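Local coordinates for protein bifunctional cytochrome P450/NADPH--P450 reductase (Deinococcus aerius, PDB 7F3H) that probably hydroxylates organic substrates at its haem-thiolate iron, using electrons that a fused reductase domain draws from NADPH, at residues S330-Y335 with S441-P446. Numbering follows the deposited sequence.
Sequences STIPNY and SLTIKP. With HEM (protoporphyrin IX containing Fe), chain E.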
ATOM      1  N   SER A 330      -7.408  -3.001   3.485  1.00 27.70           N
ATOM      2  CA  SER A 330      -6.644  -2.553   2.321  1.00 26.75           C
ATOM      3  C   SER A 330      -6.078  -1.148   2.552  1.00 30.35           C
ATOM      4  O   SER A 330      -6.820  -0.196   2.850  1.00 27.72           O
ATOM      5  CB  SER A 330      -7.569  -2.606   1.103  1.00 30.49           C
ATOM      6  OG  SER A 330      -6.894  -2.467  -0.117  1.00 28.57           O
ATOM      7  N   THR A 331      -4.760  -1.003   2.375  1.00 24.31           N
ATOM      8  CA  THR A 331      -4.084   0.166   2.915  1.00 27.09           C
ATOM      9  C   THR A 331      -4.131   1.387   1.998  1.00 31.44           C
ATOM     10  O   THR A 331      -3.877   2.500   2.473  1.00 30.96           O
ATOM     11  CB  THR A 331      -2.628  -0.173   3.286  1.00 29.76           C
ATOM     12  OG1 THR A 331      -1.927  -0.704   2.147  1.00 33.09           O
ATOM     13  CG2 THR A 331      -2.596  -1.227   4.410  1.00 28.06           C
ATOM     14  N   ILE A 332      -4.447   1.236   0.713  1.00 29.23           N
ATOM     15  CA  ILE A 332      -4.878   2.419  -0.037  1.00 26.85           C
ATOM     16  C   ILE A 332      -6.373   2.281  -0.257  1.00 24.95           C
ATOM     17  O   ILE A 332      -6.810   1.599  -1.202  1.00 26.37           O
ATOM     18  CB  ILE A 332      -4.155   2.628  -1.375  1.00 25.24           C
ATOM     19  CG1 ILE A 332      -2.630   2.728  -1.215  1.00 25.50           C
ATOM     20  CG2 ILE A 332      -4.673   3.919  -1.983  1.00 26.21           C
ATOM     21  CD1 ILE A 332      -1.853   2.844  -2.570  1.00 19.63           C
ATOM     22  N   PRO A 333      -7.194   2.868   0.611  1.00 25.63           N
ATOM     23  CA  PRO A 333      -8.628   2.522   0.635  1.00 28.03           C
ATOM     24  C   PRO A 333      -9.589   3.421  -0.147  1.00 26.44           C
ATOM     25  O   PRO A 333     -10.797   3.171  -0.078  1.00 26.83           O
ATOM     26  CB  PRO A 333      -8.930   2.582   2.139  1.00 28.67           C
ATOM     27  CG  PRO A 333      -8.044   3.722   2.646  1.00 28.21           C
ATOM     28  CD  PRO A 333      -6.794   3.705   1.757  1.00 25.98           C
ATOM     29  N   ASN A 334      -9.151   4.445  -0.882  1.00 24.21           N
ATOM     30  CA  ASN A 334     -10.142   5.345  -1.484  1.00 28.73           C
ATOM     31  C   ASN A 334      -9.622   5.972  -2.768  1.00 26.47           C
ATOM     32  O   ASN A 334      -9.909   7.138  -3.060  1.00 31.46           O
ATOM     33  CB  ASN A 334     -10.583   6.440  -0.506  1.00 27.16           C
ATOM     34  CG  ASN A 334     -12.044   6.803  -0.666  1.00 28.50           C
ATOM     35  OD1 ASN A 334     -12.840   6.035  -1.245  1.00 29.24           O
ATOM     36  ND2 ASN A 334     -12.413   7.970  -0.170  1.00 24.35           N
ATOM     37  N   TYR A 335      -8.849   5.214  -3.545  1.00 27.53           N
ATOM     38  CA  TYR A 335      -8.366   5.698  -4.829  1.00 22.48           C
ATOM     39  C   TYR A 335      -9.513   5.818  -5.818  1.00 24.92           C
ATOM     40  O   TYR A 335     -10.527   5.113  -5.719  1.00 24.13           O
ATOM     41  CB  TYR A 335      -7.270   4.782  -5.356  1.00 28.26           C
ATOM     42  CG  TYR A 335      -7.667   3.347  -5.685  1.00 28.55           C
ATOM     43  CD1 TYR A 335      -8.144   3.015  -6.935  1.00 24.28           C
ATOM     44  CD2 TYR A 335      -7.526   2.323  -4.744  1.00 27.05           C
ATOM     45  CE1 TYR A 335      -8.475   1.701  -7.254  1.00 26.75           C
ATOM     46  CE2 TYR A 335      -7.846   0.990  -5.057  1.00 22.77           C
ATOM     47  CZ  TYR A 335      -8.339   0.695  -6.320  1.00 26.06           C
ATOM     48  OH  TYR A 335      -8.681  -0.602  -6.690  1.00 22.02           O
ATOM     49  N   SER A 441      -3.424   8.807   5.824  1.00 33.83           N
ATOM     50  CA  SER A 441      -2.639   9.763   5.059  1.00 27.63           C
ATOM     51  C   SER A 441      -2.763   9.385   3.589  1.00 35.51           C
ATOM     52  O   SER A 441      -3.874   9.369   3.043  1.00 40.73           O
ATOM     53  CB  SER A 441      -1.191   9.739   5.530  1.00 37.07           C
ATOM     54  OG  SER A 441      -0.619   8.459   5.302  1.00 37.74           O
ATOM     55  N   LEU A 442      -1.647   9.098   2.911  1.00 36.91           N
ATOM     56  CA  LEU A 442      -1.773   8.416   1.625  1.00 38.80           C
ATOM     57  C   LEU A 442      -2.377   7.029   1.831  1.00 35.22           C
ATOM     58  O   LEU A 442      -3.208   6.575   1.033  1.00 42.65           O
ATOM     59  CB  LEU A 442      -0.413   8.333   0.922  1.00 38.27           C
ATOM     60  CG  LEU A 442      -0.333   7.907  -0.555  1.00 47.56           C
ATOM     61  CD1 LEU A 442      -0.574   9.116  -1.481  1.00 39.80           C
ATOM     62  CD2 LEU A 442       1.000   7.167  -0.910  1.00 36.81           C
ATOM     63  N   THR A 443      -2.014   6.376   2.939  1.00 29.87           N
ATOM     64  CA  THR A 443      -2.395   5.024   3.320  1.00 34.21           C
ATOM     65  C   THR A 443      -3.118   5.062   4.667  1.00 31.95           C
ATOM     66  O   THR A 443      -3.282   6.116   5.276  1.00 35.13           O
ATOM     67  CB  THR A 443      -1.166   4.121   3.402  1.00 33.40           C
ATOM     68  OG1 THR A 443      -0.155   4.813   4.137  1.00 39.30           O
ATOM     69  CG2 THR A 443      -0.622   3.800   1.996  1.00 32.29           C
ATOM     70  N   ILE A 444      -3.627   3.907   5.088  1.00 33.85           N
ATOM     71  CA  ILE A 444      -4.186   3.710   6.423  1.00 33.38           C
ATOM     72  C   ILE A 444      -3.313   2.743   7.179  1.00 33.93           C
ATOM     73  O   ILE A 444      -2.583   1.922   6.608  1.00 35.60           O
ATOM     74  CB  ILE A 444      -5.652   3.238   6.471  1.00 28.33           C
ATOM     75  CG1 ILE A 444      -5.812   1.995   5.611  1.00 29.34           C
ATOM     76  CG2 ILE A 444      -6.594   4.365   6.188  1.00 23.43           C
ATOM     77  CD1 ILE A 444      -7.167   1.348   5.738  1.00 27.48           C
ATOM     78  N   LYS A 445      -3.367   2.878   8.484  1.00 30.81           N
ATOM     79  CA  LYS A 445      -2.324   2.186   9.210  1.00 29.86           C
ATOM     80  C   LYS A 445      -2.689   2.113  10.687  1.00 31.54           C
ATOM     81  O   LYS A 445      -3.301   3.070  11.195  1.00 31.40           O
ATOM     82  CB  LYS A 445      -1.060   2.988   8.829  1.00 41.52           C
ATOM     83  CG  LYS A 445      -1.093   4.536   9.180  1.00 45.32           C
ATOM     84  CD  LYS A 445       0.039   5.201   8.392  1.00 46.70           C
ATOM     85  CE  LYS A 445       0.177   6.545   9.027  1.00 57.61           C
ATOM     86  NZ  LYS A 445      -1.028   7.437   8.912  1.00 46.64           N
ATOM     87  N   PRO A 446      -2.413   1.001  11.393  1.00 29.74           N
ATOM     88  CA  PRO A 446      -2.655   0.988  12.847  1.00 33.25           C
ATOM     89  C   PRO A 446      -1.611   1.819  13.568  1.00 34.63           C
ATOM     90  O   PRO A 446      -0.434   1.793  13.210  1.00 34.83           O
ATOM     91  CB  PRO A 446      -2.588  -0.500  13.236  1.00 32.97           C
ATOM     92  CG  PRO A 446      -2.107  -1.231  12.110  1.00 28.83           C
ATOM     93  CD  PRO A 446      -2.051  -0.344  10.887  1.00 36.62           C
TER
HETATM   94  CHA HEM E 601      -0.036   1.312  -7.604  1.00 23.29           C
HETATM   95  CHB HEM E 601       4.532   0.152  -6.419  1.00 25.55           C
HETATM   96  CHC HEM E 601       2.886  -2.231  -2.499  1.00 27.38           C
HETATM   97  CHD HEM E 601      -1.636  -0.820  -3.532  1.00 21.49           C
HETATM   98  C1A HEM E 601       1.332   1.198  -7.624  1.00 25.76           C
HETATM   99  C2A HEM E 601       2.210   1.819  -8.593  1.00 29.25           C
HETATM  100  C3A HEM E 601       3.477   1.480  -8.304  1.00 25.52           C
HETATM  101  C4A HEM E 601       3.445   0.691  -7.082  1.00 24.07           C
HETATM  102  CMA HEM E 601       4.745   1.909  -9.085  1.00 19.69           C
HETATM  103  CAA HEM E 601       1.716   2.623  -9.805  1.00 26.97           C
HETATM  104  CBA HEM E 601       1.597   1.646 -10.981  1.00 26.10           C
HETATM  105  CGA HEM E 601       1.188   2.345 -12.279  1.00 31.28           C
HETATM  106  O1A HEM E 601       1.848   2.040 -13.310  1.00 29.44           O
HETATM  107  O2A HEM E 601       0.318   3.267 -12.325  1.00 26.62           O
HETATM  108  C1B HEM E 601       4.498  -0.628  -5.282  1.00 24.15           C
HETATM  109  C2B HEM E 601       5.639  -1.252  -4.624  1.00 23.56           C
HETATM  110  C3B HEM E 601       5.164  -1.947  -3.575  1.00 23.47           C
HETATM  111  C4B HEM E 601       3.732  -1.723  -3.496  1.00 28.11           C
HETATM  112  CMB HEM E 601       7.089  -1.172  -5.142  1.00 18.29           C
HETATM  113  CAB HEM E 601       5.897  -2.745  -2.474  1.00 25.68           C
HETATM  114  CBB HEM E 601       7.223  -2.794  -2.322  1.00 35.04           C
HETATM  115  C1C HEM E 601       1.515  -2.052  -2.417  1.00 26.63           C
HETATM  116  C2C HEM E 601       0.603  -2.634  -1.424  1.00 28.38           C
HETATM  117  C3C HEM E 601      -0.627  -2.195  -1.752  1.00 24.07           C
HETATM  118  C4C HEM E 601      -0.546  -1.394  -2.936  1.00 21.28           C
HETATM  119  CMC HEM E 601       1.022  -3.530  -0.221  1.00 25.84           C
HETATM  120  CAC HEM E 601      -1.993  -2.445  -1.130  1.00 27.07           C
HETATM  121  CBC HEM E 601      -2.154  -3.233  -0.076  1.00 35.57           C
HETATM  122  C1D HEM E 601      -1.601  -0.116  -4.719  1.00 23.81           C
HETATM  123  C2D HEM E 601      -2.740   0.527  -5.368  1.00 24.60           C
HETATM  124  C3D HEM E 601      -2.279   1.097  -6.480  1.00 22.22           C
HETATM  125  C4D HEM E 601      -0.852   0.869  -6.584  1.00 24.65           C
HETATM  126  CMD HEM E 601      -4.215   0.540  -4.884  1.00 17.46           C
HETATM  127  CAD HEM E 601      -3.136   1.882  -7.456  1.00 21.13           C
HETATM  128  CBD HEM E 601      -3.108   3.282  -6.903  1.00 21.33           C
HETATM  129  CGD HEM E 601      -4.024   4.181  -7.661  1.00 27.53           C
HETATM  130  O1D HEM E 601      -3.795   5.407  -7.521  1.00 28.68           O
HETATM  131  O2D HEM E 601      -4.955   3.692  -8.382  1.00 30.36           O
HETATM  132  NA  HEM E 601       2.125   0.546  -6.705  1.00 23.77           N
HETATM  133  NB  HEM E 601       3.359  -0.943  -4.581  1.00 23.11           N
HETATM  134  NC  HEM E 601       0.772  -1.290  -3.310  1.00 21.14           N
HETATM  135  ND  HEM E 601      -0.472   0.113  -5.491  1.00 20.20           N
HETATM  136 FE   HEM E 601       1.381  -0.480  -5.097  1.00 28.73          FE
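The carbonyl oxygen of T331 is gripped from the 441-446 side by two groups: I444 N donates a hydrogen bond to T331 O (3.0 Å, N-H...O angle 146°), arriving in the carbonyl plane on a lone pair, and T443 CA adds a CH...O contact. Side chains pack on the same peptide region. I444 has CG1 tucked over the backbone, flanked by N and C (chi1 53°), and with an extended chi2 this brings CD1 into a close methyl-to-carbonyl approach, 3.3 Å from S330 O. Its CG2 makes apolar contact with P333 CG, the two side chains running antiparallel past one another. T443 CG2 meets I332 CG1 at 3.9 Å, also apolar. Beyond it, I332 CD1 reaches the porphyrin, 3.7 Å from HEM C1D, while T331 OG1 hydrogen-bonds T271 O of helix 254-285 and lies against the vinyl carbon HEM CBC. Y335 places CD1 3.6 Å from the propionate oxygen HEM O2D and CE2 near the methyl HEM CMD; an alanine here would probably open a gap beside both and leave K396 O without its hydroxyl partner. As in other P450s, the loop after the K helix lines the haem pocket; here a main-chain bond ties it to the hairpin of strands 438-440 and 444-446, while side chains face the cofactor.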